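Local coordinates for protein globin (Bacillus anthracis, PDB 5V3T) that carries a heme and, as a group II truncated hemoglobin, probably binds oxygen or other small ligands at its iron, at residues 75-78 with 79-82; 30-33 with 34-37. All coordinates share one frame; numbering follows the deposited sequence.

Contact 1 of 2, residues 75-78 with 79-82. With HEM (protoporphyrin IX containing Fe), chain C.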
ATOM      1  N   ALA A  75       7.411  -0.172  -0.363  1.00 33.68           N
ATOM      2  CA  ALA A  75       6.976  -1.550  -0.438  1.00 38.96           C
ATOM      3  C   ALA A  75       5.487  -1.640  -0.101  1.00 35.16           C
ATOM      4  O   ALA A  75       4.737  -2.338  -0.774  1.00 35.90           O
ATOM      5  CB  ALA A  75       7.819  -2.446   0.512  1.00 38.52           C
ATOM      6  N   ARG A  76       5.055  -0.886   0.913  1.00 34.61           N
ATOM      7  CA  ARG A  76       3.649  -0.924   1.328  1.00 34.03           C
ATOM      8  C   ARG A  76       2.686  -0.317   0.300  1.00 37.62           C
ATOM      9  O   ARG A  76       1.493  -0.621   0.307  1.00 34.22           O
ATOM     10  CB  ARG A  76       3.465  -0.213   2.658  1.00 33.51           C
ATOM     11  CG  ARG A  76       4.164  -0.890   3.833  1.00 35.80           C
ATOM     12  CD  ARG A  76       3.739  -0.214   5.131  1.00 37.45           C
ATOM     13  NE  ARG A  76       4.480  -0.703   6.302  1.00 42.96           N
ATOM     14  CZ  ARG A  76       4.013  -1.619   7.147  1.00 50.71           C
ATOM     15  NH1 ARG A  76       4.741  -2.001   8.188  1.00 51.52           N
ATOM     16  NH2 ARG A  76       2.806  -2.141   6.960  1.00 52.14           N
ATOM     17  N   HIS A  77       3.209   0.519  -0.586  1.00 31.72           N
ATOM     18  CA  HIS A  77       2.397   1.157  -1.634  1.00 29.72           C
ATOM     19  C   HIS A  77       2.426   0.447  -2.985  1.00 35.47           C
ATOM     20  O   HIS A  77       1.763   0.886  -3.929  1.00 30.54           O
ATOM     21  CB  HIS A  77       2.841   2.599  -1.828  1.00 29.23           C
ATOM     22  CG  HIS A  77       2.385   3.516  -0.743  1.00 35.81           C
ATOM     23  ND1 HIS A  77       3.029   3.610   0.472  1.00 32.77           N
ATOM     24  CD2 HIS A  77       1.349   4.387  -0.690  1.00 31.66           C
ATOM     25  CE1 HIS A  77       2.416   4.508   1.221  1.00 33.61           C
ATOM     26  NE2 HIS A  77       1.391   4.992   0.544  1.00 33.22           N
ATOM     27  N   LEU A  78       3.203  -0.628  -3.077  1.00 32.88           N
ATOM     28  CA  LEU A  78       3.358  -1.373  -4.323  1.00 33.52           C
ATOM     29  C   LEU A  78       2.040  -1.804  -5.000  1.00 34.39           C
ATOM     30  O   LEU A  78       1.952  -1.733  -6.236  1.00 37.69           O
ATOM     31  CB  LEU A  78       4.208  -2.634  -4.084  1.00 41.93           C
ATOM     32  CG  LEU A  78       5.721  -2.528  -3.859  1.00 52.35           C
ATOM     33  CD1 LEU A  78       6.321  -3.922  -3.749  1.00 52.28           C
ATOM     34  CD2 LEU A  78       6.430  -1.732  -4.935  1.00 50.41           C
ATOM     35  N   PRO A  79       1.025  -2.265  -4.227  1.00 43.22           N
ATOM     36  CA  PRO A  79      -0.157  -2.745  -4.957  1.00 42.79           C
ATOM     37  C   PRO A  79      -1.055  -1.624  -5.463  1.00 39.75           C
ATOM     38  O   PRO A  79      -1.954  -1.893  -6.260  1.00 41.93           O
ATOM     39  CB  PRO A  79      -0.927  -3.561  -3.908  1.00 42.03           C
ATOM     40  CG  PRO A  79       0.017  -3.731  -2.746  1.00 41.97           C
ATOM     41  CD  PRO A  79       0.901  -2.542  -2.787  1.00 35.92           C
ATOM     42  N   PHE A  80      -0.793  -0.390  -5.047  1.00 35.53           N
ATOM     43  CA  PHE A  80      -1.698   0.708  -5.394  1.00 40.36           C
ATOM     44  C   PHE A  80      -1.205   1.479  -6.611  1.00 33.05           C
ATOM     45  O   PHE A  80      -0.002   1.592  -6.844  1.00 37.03           O
ATOM     46  CB  PHE A  80      -1.872   1.648  -4.199  1.00 36.07           C
ATOM     47  CG  PHE A  80      -2.196   0.934  -2.916  1.00 36.62           C
ATOM     48  CD1 PHE A  80      -3.353   0.180  -2.801  1.00 40.29           C
ATOM     49  CD2 PHE A  80      -1.368   1.059  -1.807  1.00 50.10           C
ATOM     50  CE1 PHE A  80      -3.660  -0.471  -1.619  1.00 52.62           C
ATOM     51  CE2 PHE A  80      -1.672   0.416  -0.621  1.00 51.61           C
ATOM     52  CZ  PHE A  80      -2.816  -0.348  -0.524  1.00 55.66           C
ATOM     53  N   GLU A  81      -2.143   1.976  -7.410  1.00 41.68           N
ATOM     54  CA  GLU A  81      -1.772   2.670  -8.634  1.00 40.94           C
ATOM     55  C   GLU A  81      -1.333   4.095  -8.341  1.00 37.10           C
ATOM     56  O   GLU A  81      -2.140   5.015  -8.404  1.00 36.24           O
ATOM     57  CB  GLU A  81      -2.939   2.673  -9.624  1.00 40.11           C
ATOM     58  CG  GLU A  81      -2.577   3.274 -10.965  1.00 50.61           C
ATOM     59  CD  GLU A  81      -3.666   3.081 -12.002  1.00 53.85           C
ATOM     60  OE1 GLU A  81      -4.827   3.437 -11.708  1.00 55.47           O
ATOM     61  OE2 GLU A  81      -3.358   2.565 -13.096  1.00 56.28           O
ATOM     62  N   ILE A  82      -0.054   4.276  -8.028  1.00 36.36           N
ATOM     63  CA  ILE A  82       0.452   5.603  -7.703  1.00 33.27           C
ATOM     64  C   ILE A  82       1.189   6.186  -8.909  1.00 38.81           C
ATOM     65  O   ILE A  82       2.356   5.891  -9.174  1.00 31.48           O
ATOM     66  CB  ILE A  82       1.355   5.573  -6.470  1.00 34.77           C
ATOM     67  CG1 ILE A  82       0.603   4.905  -5.319  1.00 36.64           C
ATOM     68  CG2 ILE A  82       1.795   6.994  -6.076  1.00 34.26           C
ATOM     69  CD1 ILE A  82       1.373   4.876  -4.054  1.00 40.40           C
TER
HETATM   70  CHA HEM C 201      -1.238   3.687   2.998  1.00 35.51           C
HETATM   71  CHB HEM C 201      -2.103   5.946  -1.324  1.00 35.29           C
HETATM   72  CHC HEM C 201       1.891   8.652  -0.567  1.00 29.58           C
HETATM   73  CHD HEM C 201       2.230   7.115   4.056  1.00 36.82           C
HETATM   74  C1A HEM C 201      -1.808   4.076   1.780  1.00 41.61           C
HETATM   75  C2A HEM C 201      -2.992   3.488   1.171  1.00 44.81           C
HETATM   76  C3A HEM C 201      -3.227   4.104   0.001  1.00 42.67           C
HETATM   77  C4A HEM C 201      -2.201   5.112  -0.209  1.00 39.13           C
HETATM   78  CMA HEM C 201      -4.388   3.797  -0.977  1.00 48.11           C
HETATM   79  CAA HEM C 201      -3.839   2.358   1.803  1.00 52.51           C
HETATM   80  CBA HEM C 201      -4.471   2.869   3.099  1.00 64.02           C
HETATM   81  CGA HEM C 201      -4.585   1.752   4.102  1.00 67.50           C
HETATM   82  O1A HEM C 201      -4.472   0.569   3.690  1.00 69.41           O
HETATM   83  O2A HEM C 201      -4.794   2.047   5.309  1.00 63.10           O
HETATM   84  C1B HEM C 201      -1.079   6.862  -1.506  1.00 34.06           C
HETATM   85  C2B HEM C 201      -0.864   7.702  -2.670  1.00 32.14           C
HETATM   86  C3B HEM C 201       0.245   8.426  -2.461  1.00 29.82           C
HETATM   87  C4B HEM C 201       0.777   8.086  -1.153  1.00 27.74           C
HETATM   88  CMB HEM C 201      -1.742   7.740  -3.944  1.00 36.89           C
HETATM   89  CAB HEM C 201       0.854   9.459  -3.433  1.00 37.79           C
HETATM   90  CBB HEM C 201       2.183   9.613  -3.531  1.00 32.91           C
HETATM   91  C1C HEM C 201       2.241   8.561   0.748  1.00 27.07           C
HETATM   92  C2C HEM C 201       3.156   9.446   1.452  1.00 35.65           C
HETATM   93  C3C HEM C 201       3.240   9.031   2.716  1.00 39.14           C
HETATM   94  C4C HEM C 201       2.397   7.855   2.886  1.00 37.59           C
HETATM   95  CMC HEM C 201       3.907  10.666   0.868  1.00 28.33           C
HETATM   96  CAC HEM C 201       4.133   9.702   3.788  1.00 33.23           C
HETATM   97  CBC HEM C 201       3.644   9.794   5.015  1.00 49.49           C
HETATM   98  C1D HEM C 201       1.325   6.058   4.183  1.00 34.01           C
HETATM   99  C2D HEM C 201       1.153   5.289   5.398  1.00 31.39           C
HETATM  100  C3D HEM C 201       0.094   4.227   5.083  1.00 39.12           C
HETATM  101  C4D HEM C 201      -0.297   4.441   3.697  1.00 39.16           C
HETATM  102  CMD HEM C 201       1.887   5.502   6.737  1.00 31.77           C
HETATM  103  CAD HEM C 201      -0.438   3.164   6.063  1.00 42.59           C
HETATM  104  CBD HEM C 201       0.186   1.822   5.686  1.00 45.00           C
HETATM  105  CGD HEM C 201      -0.089   0.789   6.749  1.00 50.03           C
HETATM  106  O1D HEM C 201      -0.984  -0.059   6.512  1.00 47.38           O
HETATM  107  O2D HEM C 201       0.576   0.812   7.824  1.00 44.58           O
HETATM  108  NA  HEM C 201      -1.352   5.062   0.903  1.00 38.52           N
HETATM  109  NB  HEM C 201      -0.057   7.139  -0.602  1.00 30.01           N
HETATM  110  NC  HEM C 201       1.785   7.609   1.652  1.00 33.29           N
HETATM  111  ND  HEM C 201       0.461   5.518   3.203  1.00 29.89           N
HETATM  112 FE   HEM C 201       0.115   6.444   1.360  1.00 33.83          FE
HETATM  113  O   HOH W   1       1.103  -0.531  -8.537  1.00 25.96           O
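Ile82 lays its CD1 against the imidazole of His77, whose NE2 is bound to the heme iron at 2.1 Å. The methyl reaches CD2 of His77 at 3.4 Å and touches CB as well, while CG2 of the same isoleucine rests on the vinyl group of the heme, 3.7 Å from CBB. CD1 thus meets the iron's histidine, while CG1 and CG2 lie against the heme's methyl and vinyl substituents. Beside them, the Phe80 ring takes the heme methyl CMA over its centre, 4.0 Å above the plane, and CZ packs against the propionate carbon CAA at 3.7 Å. Its CG lies anti to the carbonyl carbon (chi1 -49°), which brings CE2 to 3.5 Å from the Arg76 carbonyl O.

His77 is the proximal histidine of the globin fold, just past the short helix 73-76; cyanide is bound on the distal side of the heme. Its ND1 is hydrogen-bonded to the backbone O of Leu73, one turn back, which fixes the rotation of the imidazole and probably makes it a more electron-rich ligand. Behind the ring the chain folds into a type I beta turn from His77 to Phe80, closed by Phe80 N to His77 O at 3.1 Å (154° at the hydrogen), with Leu78 and Pro79 at its corners. A water bridges the carbonyl oxygens of Leu78 and Phe80. Farther out, Asn124 is hydrogen-bonded to both Phe80 O and Ile82 N, the extended Arg76 is held by the carbonyls of Pro71 and His70, and Pro79 packs on Thr118 of the second subunit.

Contact 2 of 2, residues 30-33 with 34-37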
ATOM      1  N   SER A  30     -10.491  12.699   0.579  1.00 44.50           N
ATOM      2  CA  SER A  30     -11.795  12.096   0.363  1.00 50.86           C
ATOM      3  C   SER A  30     -12.601  12.823  -0.716  1.00 49.26           C
ATOM      4  O   SER A  30     -13.497  12.239  -1.316  1.00 52.31           O
ATOM      5  CB  SER A  30     -12.592  12.073   1.670  1.00 59.96           C
ATOM      6  OG  SER A  30     -13.104  13.362   1.975  1.00 57.34           O
ATOM      7  N   LYS A  31     -12.289  14.094  -0.952  1.00 49.82           N
ATOM      8  CA  LYS A  31     -13.001  14.884  -1.958  1.00 51.49           C
ATOM      9  C   LYS A  31     -12.268  14.958  -3.297  1.00 53.16           C
ATOM     10  O   LYS A  31     -12.818  15.440  -4.281  1.00 49.47           O
ATOM     11  CB  LYS A  31     -13.244  16.310  -1.454  1.00 61.30           C
ATOM     12  CG  LYS A  31     -14.014  16.428  -0.145  1.00 70.71           C
ATOM     13  CD  LYS A  31     -14.067  17.890   0.315  1.00 72.21           C
ATOM     14  CE  LYS A  31     -14.648  18.042   1.720  1.00 69.33           C
ATOM     15  NZ  LYS A  31     -16.017  17.460   1.829  1.00 77.59           N
ATOM     16  N   HIS A  32     -11.031  14.478  -3.337  1.00 53.86           N
ATOM     17  CA  HIS A  32     -10.208  14.571  -4.538  1.00 45.69           C
ATOM     18  C   HIS A  32     -10.475  13.374  -5.433  1.00 51.02           C
ATOM     19  O   HIS A  32     -10.303  12.233  -5.005  1.00 48.60           O
ATOM     20  CB  HIS A  32      -8.717  14.631  -4.189  1.00 39.45           C
ATOM     21  CG  HIS A  32      -7.870  15.254  -5.258  1.00 43.40           C
ATOM     22  ND1 HIS A  32      -7.821  14.766  -6.548  1.00 47.08           N
ATOM     23  CD2 HIS A  32      -7.035  16.319  -5.229  1.00 37.56           C
ATOM     24  CE1 HIS A  32      -6.999  15.510  -7.267  1.00 45.90           C
ATOM     25  NE2 HIS A  32      -6.507  16.458  -6.489  1.00 46.88           N
ATOM     26  N   PRO A  33     -10.906  13.637  -6.675  1.00 57.22           N
ATOM     27  CA  PRO A  33     -11.292  12.590  -7.631  1.00 62.58           C
ATOM     28  C   PRO A  33     -10.130  11.679  -8.026  1.00 63.59           C
ATOM     29  O   PRO A  33     -10.351  10.525  -8.405  1.00 64.77           O
ATOM     30  CB  PRO A  33     -11.792  13.389  -8.842  1.00 63.81           C
ATOM     31  CG  PRO A  33     -11.091  14.707  -8.739  1.00 65.07           C
ATOM     32  CD  PRO A  33     -10.992  14.985  -7.268  1.00 53.79           C
ATOM     33  N   ASP A  34      -8.906  12.189  -7.930  1.00 57.80           N
ATOM     34  CA  ASP A  34      -7.729  11.405  -8.288  1.00 53.96           C
ATOM     35  C   ASP A  34      -7.251  10.530  -7.143  1.00 51.69           C
ATOM     36  O   ASP A  34      -6.361   9.709  -7.333  1.00 43.11           O
ATOM     37  CB  ASP A  34      -6.582  12.314  -8.733  1.00 58.52           C
ATOM     38  CG  ASP A  34      -6.875  13.028 -10.027  1.00 62.74           C
ATOM     39  OD1 ASP A  34      -7.543  12.425 -10.891  1.00 74.61           O
ATOM     40  OD2 ASP A  34      -6.453  14.193 -10.173  1.00 63.13           O
ATOM     41  N   LEU A  35      -7.820  10.713  -5.955  1.00 40.38           N
ATOM     42  CA  LEU A  35      -7.312   9.994  -4.788  1.00 43.16           C
ATOM     43  C   LEU A  35      -8.351   9.115  -4.100  1.00 44.31           C
ATOM     44  O   LEU A  35      -8.073   7.960  -3.775  1.00 47.50           O
ATOM     45  CB  LEU A  35      -6.743  10.985  -3.779  1.00 35.31           C
ATOM     46  CG  LEU A  35      -5.561  11.824  -4.246  1.00 36.25           C
ATOM     47  CD1 LEU A  35      -5.129  12.721  -3.096  1.00 33.30           C
ATOM     48  CD2 LEU A  35      -4.407  10.930  -4.707  1.00 40.04           C
ATOM     49  N   SER A  36      -9.536   9.665  -3.858  1.00 52.39           N
ATOM     50  CA  SER A  36     -10.565   8.949  -3.101  1.00 54.77           C
ATOM     51  C   SER A  36     -10.900   7.526  -3.609  1.00 55.28           C
ATOM     52  O   SER A  36     -11.168   6.647  -2.782  1.00 51.38           O
ATOM     53  CB  SER A  36     -11.847   9.794  -3.021  1.00 61.02           C
ATOM     54  OG  SER A  36     -12.344  10.153  -4.297  1.00 67.59           O
ATOM     55  N   PRO A  37     -10.891   7.283  -4.944  1.00 52.86           N
ATOM     56  CA  PRO A  37     -11.224   5.908  -5.353  1.00 52.53           C
ATOM     57  C   PRO A  37     -10.262   4.819  -4.861  1.00 59.35           C
ATOM     58  O   PRO A  37     -10.696   3.674  -4.705  1.00 59.12           O
ATOM     59  CB  PRO A  37     -11.178   5.980  -6.884  1.00 50.85           C
ATOM     60  CG  PRO A  37     -11.487   7.390  -7.202  1.00 51.00           C
ATOM     61  CD  PRO A  37     -10.815   8.180  -6.115  1.00 46.18           C
TER
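Ser36 turns both its backbone N and its OG onto the carbonyl oxygen of His32, and Leu35 N joins them, so that three donors grip one acceptor. The Ser36 N bond is the straight one: 2.9 Å from N to His32 O, 172° at the hydrogen, and nearly along the C=O axis. The other two come in well out of the carbonyl plane, from opposite sides of it, Ser36 OG at 3.0 Å and Leu35 N at 3.1 Å from that same His32 O. OG of Ser36 stands between the backbone N and the carbonyl carbon, which lets the hydroxyl reach the same oxygen as the amide behind it. CB of Ser36 meanwhile sits 3.4 Å from the Ser30 carbonyl O.

The imidazole of His32 serves as acceptor rather than donor at ND1. Asp34 N approaches it at the ring edge, close to the ring plane and 3.1 Å from ND1. This reach depends on CG of His32 lying anti to the backbone N (chi1 -157°), swinging the ring forward along the chain. The Asp34 carboxylate, its plane turned 41° from the ring's, lies beyond CE1, with OD2 3.2 Å from His32 CE1.

This is the turn leaving helix 14-31, the B helix of the truncated globin fold, toward helix 44-57, and it sets the buried Leu35 beside the heme. At the helix end, Ser30 OG is satisfied by Ser27 O. Asp34 O takes the guanidinium NE of Arg86, tying the turn to helix 84-101, whose Ala89 and Cys93 also meet the side chains of His32 and Leu35.

Because ND1 accepts a backbone N-H, it should carry no proton in this arrangement; the neutral ring would then be protonated at NE2.

In the fold
Starting at the N terminus, the chain runs through helix 14-31 and turns at once through contact 2 on its way to helix 44-57. Some forty residues later, contact 1 follows helix 73-76 and leads toward helix 84-101. Each is a tight local turn at a helix end; they lie in series, neither enclosing nor crossing the other. The centres of contact 1 and contact 2 are about 16 Å apart. The nearest atoms of contact 1 and contact 2 are about 6 Å apart, without touching. Helix 84-101 joins them through Arg86, which pairs with Glu81 of contact 1 and with the Asp34 carbonyl of contact 2. Both also approach the heme: contact 1 binds its iron, whereas contact 2 reaches it through Leu35.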